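Local coordinates for protein mevalonate diphosphate decarboxylase (PDB 3LTO) that probably catalyses the ATP-dependent decarboxylation of mevalonate diphosphate to isopentenyl diphosphate, a step in isoprenoid lipid biosynthesis, at residues W3-A7 with A115-C120; N38-K44 with I95-F101. All coordinates share one frame; numbering follows the deposited sequence.

Contact 1 of 2, residues W3-A7 with A115-C120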
# COMPACT_ATOMS: atom_id res chain seq x y z
N TRP A 3 20.14 -21.68 11.74
CA TRP A 3 19.99 -20.24 11.56
C TRP A 3 19.19 -19.76 12.76
O TRP A 3 18.36 -20.50 13.28
CB TRP A 3 19.24 -19.96 10.25
CG TRP A 3 19.99 -20.43 9.04
CD1 TRP A 3 20.89 -19.72 8.31
CD2 TRP A 3 19.94 -21.74 8.45
NE1 TRP A 3 21.40 -20.49 7.29
CE2 TRP A 3 20.83 -21.74 7.35
CE3 TRP A 3 19.22 -22.91 8.73
CZ2 TRP A 3 21.03 -22.86 6.54
CZ3 TRP A 3 19.41 -24.03 7.92
CH2 TRP A 3 20.31 -23.99 6.84
N PHE A 4 19.45 -18.54 13.20
CA PHE A 4 18.76 -17.99 14.37
C PHE A 4 18.43 -16.51 14.14
O PHE A 4 19.25 -15.77 13.60
CB PHE A 4 19.66 -18.14 15.60
CG PHE A 4 19.04 -17.71 16.89
CD1 PHE A 4 18.20 -18.56 17.60
CD2 PHE A 4 19.33 -16.46 17.43
CE1 PHE A 4 17.67 -18.18 18.84
CE2 PHE A 4 18.81 -16.07 18.68
CZ PHE A 4 17.98 -16.93 19.38
N ALA A 5 17.24 -16.10 14.55
CA ALA A 5 16.83 -14.70 14.42
C ALA A 5 15.86 -14.34 15.53
O ALA A 5 15.23 -15.20 16.13
CB ALA A 5 16.18 -14.45 13.05
N GLN A 6 15.74 -13.04 15.80
CA GLN A 6 14.85 -12.57 16.84
C GLN A 6 14.06 -11.37 16.34
O GLN A 6 14.44 -10.72 15.38
CB GLN A 6 15.66 -12.18 18.09
CG GLN A 6 16.48 -13.32 18.66
CD GLN A 6 17.21 -12.95 19.93
OE1 GLN A 6 18.02 -12.02 19.94
NE2 GLN A 6 16.93 -13.66 21.01
N ALA A 7 12.94 -11.09 16.99
CA ALA A 7 12.11 -9.97 16.62
C ALA A 7 11.41 -9.48 17.88
O ALA A 7 11.14 -10.26 18.79
CB ALA A 7 11.08 -10.39 15.58
N ALA A 115 7.41 -12.52 13.08
CA ALA A 115 8.47 -11.64 12.57
C ALA A 115 9.81 -12.38 12.64
O ALA A 115 10.59 -12.35 11.68
CB ALA A 115 8.54 -10.35 13.38
N ALA A 116 10.07 -13.04 13.77
CA ALA A 116 11.30 -13.81 13.98
C ALA A 116 11.41 -14.93 12.94
O ALA A 116 12.46 -15.13 12.34
CB ALA A 116 11.33 -14.41 15.38
N LEU A 117 10.32 -15.66 12.73
CA LEU A 117 10.32 -16.73 11.75
C LEU A 117 10.63 -16.17 10.37
O LEU A 117 11.41 -16.74 9.61
CB LEU A 117 8.95 -17.44 11.71
CG LEU A 117 8.80 -18.51 10.62
CD1 LEU A 117 9.95 -19.51 10.70
CD2 LEU A 117 7.47 -19.23 10.79
N THR A 118 10.01 -15.04 10.03
CA THR A 118 10.24 -14.43 8.73
C THR A 118 11.72 -14.09 8.55
O THR A 118 12.32 -14.40 7.52
CB THR A 118 9.42 -13.14 8.55
OG1 THR A 118 8.02 -13.45 8.64
CG2 THR A 118 9.72 -12.52 7.19
N LYS A 119 12.30 -13.44 9.55
CA LYS A 119 13.70 -13.04 9.52
C LYS A 119 14.64 -14.24 9.44
O LYS A 119 15.57 -14.26 8.62
CB LYS A 119 14.03 -12.19 10.75
CG LYS A 119 13.21 -10.91 10.79
CD LYS A 119 13.29 -10.18 12.13
CE LYS A 119 14.61 -9.47 12.34
NZ LYS A 119 14.55 -8.57 13.53
N CYS A 120 14.40 -15.25 10.27
CA CYS A 120 15.26 -16.43 10.25
C CYS A 120 15.14 -17.20 8.92
O CYS A 120 16.15 -17.61 8.35
CB CYS A 120 14.90 -17.36 11.41
SG CYS A 120 16.10 -18.68 11.69
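Ala5 and Ala7 turn their methyls onto helix 110-129, and the small side chains let the strand come close to the helix backbone, with segment axes 6.4 Å apart. Ala5 CB sits against the turn that ends at Cys120, 3.6 Å from Cys120 CB and 3.9 Å from Lys119 CB. One turn earlier Ala7 CB is wedged against Ala115 and Ala116; its 3.4 Å approach to Ala115 CB is tighter than ordinary methyl packing, whereas Ala116 CB stands off at 4.0 Å.

Toward the N-terminal end of the strand the contact passes to sulfur. Held anti to the backbone N (chi1 -168°), Cys120 SG packs 3.7 Å from Trp3 CB and makes a close contact of 3.3 Å with Trp3 O. The indole itself leads off along the same helix to Ile123, Ala124 and Leu128, where its NE1 is hydrogen-bonded to Glu127.

The one hydrogen bond between the segments runs from Lys119 NZ to Gln6 O, 2.8 Å, in the carbonyl plane; a bend at chi3 (75°) swings the ammonium round to it. The side chain of Gln6 points to the other face of the strand, where Gln6 NE2 is hydrogen-bonded to Ser42 OG of the adjoining strand.

The helix segment runs roughly opposite to strand 3-7, at 143° between their directions, on one face of the sheet: the layered alpha/beta packing expected of the N-terminal domain of a GHMP-type enzyme.

Contact 2 of 2, residues N38-K44 with I95-F101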
# COMPACT_ATOMS: atom_id res chain seq x y z
N ASN A 38 12.49 -4.81 24.29
CA ASN A 38 12.99 -5.72 25.33
C ASN A 38 12.29 -7.08 25.31
O ASN A 38 12.86 -8.07 25.75
CB ASN A 38 12.85 -5.05 26.70
CG ASN A 38 13.72 -3.81 26.82
OD1 ASN A 38 14.95 -3.89 26.91
ND2 ASN A 38 13.08 -2.64 26.80
N LEU A 39 11.06 -7.13 24.82
CA LEU A 39 10.33 -8.39 24.74
C LEU A 39 10.65 -8.97 23.36
O LEU A 39 10.33 -8.37 22.34
CB LEU A 39 8.82 -8.16 24.89
CG LEU A 39 8.35 -7.49 26.19
CD1 LEU A 39 6.82 -7.34 26.16
CD2 LEU A 39 8.77 -8.31 27.41
N LEU A 40 11.30 -10.13 23.35
CA LEU A 40 11.71 -10.75 22.10
C LEU A 40 11.27 -12.19 21.89
O LEU A 40 11.15 -12.97 22.84
CB LEU A 40 13.25 -10.72 21.99
CG LEU A 40 14.01 -9.39 21.96
CD1 LEU A 40 15.50 -9.64 22.21
CD2 LEU A 40 13.80 -8.70 20.63
N SER A 41 11.04 -12.54 20.63
CA SER A 41 10.69 -13.90 20.26
C SER A 41 11.90 -14.35 19.48
O SER A 41 12.54 -13.54 18.82
CB SER A 41 9.44 -13.94 19.37
OG SER A 41 8.26 -13.91 20.15
N SER A 42 12.22 -15.63 19.55
CA SER A 42 13.37 -16.15 18.84
C SER A 42 13.00 -17.38 18.04
O SER A 42 12.15 -18.16 18.45
CB SER A 42 14.49 -16.50 19.82
OG SER A 42 14.98 -15.33 20.45
N VAL A 43 13.63 -17.54 16.89
CA VAL A 43 13.37 -18.69 16.05
C VAL A 43 14.67 -19.29 15.54
O VAL A 43 15.50 -18.60 14.97
CB VAL A 43 12.49 -18.35 14.84
CG1 VAL A 43 12.39 -19.56 13.92
CG2 VAL A 43 11.11 -17.94 15.31
N LYS A 44 14.83 -20.58 15.77
CA LYS A 44 16.01 -21.27 15.31
C LYS A 44 15.54 -22.26 14.25
O LYS A 44 14.52 -22.93 14.42
CB LYS A 44 16.69 -22.01 16.46
CG LYS A 44 17.88 -22.87 16.06
CD LYS A 44 18.57 -23.45 17.28
CE LYS A 44 19.76 -24.32 16.89
NZ LYS A 44 20.44 -24.90 18.08
N ILE A 95 11.60 -26.37 13.45
CA ILE A 95 11.41 -25.01 13.92
C ILE A 95 11.37 -24.97 15.44
O ILE A 95 10.52 -25.61 16.06
CB ILE A 95 10.08 -24.42 13.40
CG1 ILE A 95 9.96 -24.66 11.90
CG2 ILE A 95 10.00 -22.92 13.71
CD1 ILE A 95 8.61 -24.33 11.33
N GLN A 96 12.29 -24.23 16.04
CA GLN A 96 12.32 -24.09 17.48
C GLN A 96 12.15 -22.62 17.84
O GLN A 96 13.06 -21.81 17.65
CB GLN A 96 13.63 -24.66 18.04
CG GLN A 96 13.67 -26.19 18.00
CD GLN A 96 14.99 -26.76 18.49
OE1 GLN A 96 15.05 -27.90 18.96
NE2 GLN A 96 16.05 -25.97 18.36
N SER A 97 10.96 -22.28 18.32
CA SER A 97 10.63 -20.91 18.70
C SER A 97 10.66 -20.74 20.21
O SER A 97 10.46 -21.70 20.96
CB SER A 97 9.24 -20.55 18.17
OG SER A 97 8.27 -21.46 18.67
N SER A 98 10.90 -19.51 20.65
CA SER A 98 10.97 -19.21 22.07
C SER A 98 10.74 -17.73 22.32
O SER A 98 10.82 -16.92 21.39
CB SER A 98 12.35 -19.62 22.59
OG SER A 98 12.46 -19.34 23.97
N ASN A 99 10.45 -17.37 23.57
CA ASN A 99 10.23 -15.97 23.95
C ASN A 99 11.09 -15.69 25.17
O ASN A 99 11.49 -16.62 25.87
CB ASN A 99 8.77 -15.72 24.34
CG ASN A 99 7.80 -16.08 23.25
OD1 ASN A 99 7.92 -15.62 22.12
ND2 ASN A 99 6.82 -16.90 23.59
N ASN A 100 11.36 -14.42 25.43
CA ASN A 100 12.16 -14.09 26.60
C ASN A 100 11.22 -13.62 27.70
O ASN A 100 11.66 -13.15 28.75
CB ASN A 100 13.21 -13.02 26.28
CG ASN A 100 12.60 -11.67 25.98
OD1 ASN A 100 11.39 -11.52 25.89
ND2 ASN A 100 13.46 -10.66 25.84
N PHE A 101 9.92 -13.76 27.45
CA PHE A 101 8.92 -13.41 28.44
C PHE A 101 8.17 -14.67 28.86
O PHE A 101 7.92 -15.56 28.05
CB PHE A 101 7.94 -12.33 27.94
CG PHE A 101 7.57 -12.44 26.49
CD1 PHE A 101 8.48 -12.12 25.48
CD2 PHE A 101 6.27 -12.79 26.12
CE1 PHE A 101 8.10 -12.13 24.14
CE2 PHE A 101 5.88 -12.81 24.78
CZ PHE A 101 6.80 -12.47 23.78
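Asn100 grips the chain at the corner of Asn38 and Leu39, through Asn38 O and Leu40 N. Its CG is tucked between the backbone N and the carbonyl carbon (chi1 69°), which turns the amide back over the facing chain. Asn100 ND2 gives a fairly straight bond to Asn38 O, 2.7 Å long and close to the amide plane. Asn100 OD1 accepts from Leu40 N at 2.9 Å, but that donor stands 50° above the carbonyl plane and so misses the lone pairs.

Phe101 CG also lies between N and the carbonyl carbon, but at 37°, rotated well short of the usual staggered value. Its ring packs obliquely against the same corner, Phe101 CD1 4.0 Å from Leu39 CB, the two side chains crossing at about a right angle. Asn99 CB rests over the ring centre, 3.6 Å above its plane. Ser41 OG is hydrogen-bonded to Ser112 of helix 110-129.

Further along, the side chains of Val43 and Ile95 lie side by side and point the same way, Val43 CG1 4.1 Å from Ile95 CG2. On the other face Lys44, fully extended, lies alongside Gln96.

Ser42-Ser98 and Lys44-Gln96 are the hydrogen-bonded pairs of a regular antiparallel ladder in the mixed sheet of the N-terminal domain. At the rung beyond Ser42-Ser98, Asn100 N still bonds to Leu40 O, but Leu40 N turns to the side-chain OD1 of Asn100 as strand 93-99 runs out into a loop.

From the N terminus, strand 2-12 supplies the first half of contact 1, and strand 31-47 then returns antiparallel beside it with the first half of contact 2. After helix 71-87, strand 93-99 pairs with strand 31-47 and closes contact 2 over some fifty residues. Helix 110-129 follows and closes the wider loop of contact 1, so the smaller loop lies wholly within the larger. Strand 31-47 is thus the middle of three neighbouring strands, and the two contacts, with centres about 9 Å apart, meet along it: Ala5 O probably accepts from Val43 N, and Cys120 SG packs on Val43 O. Together they join three strands and one helix.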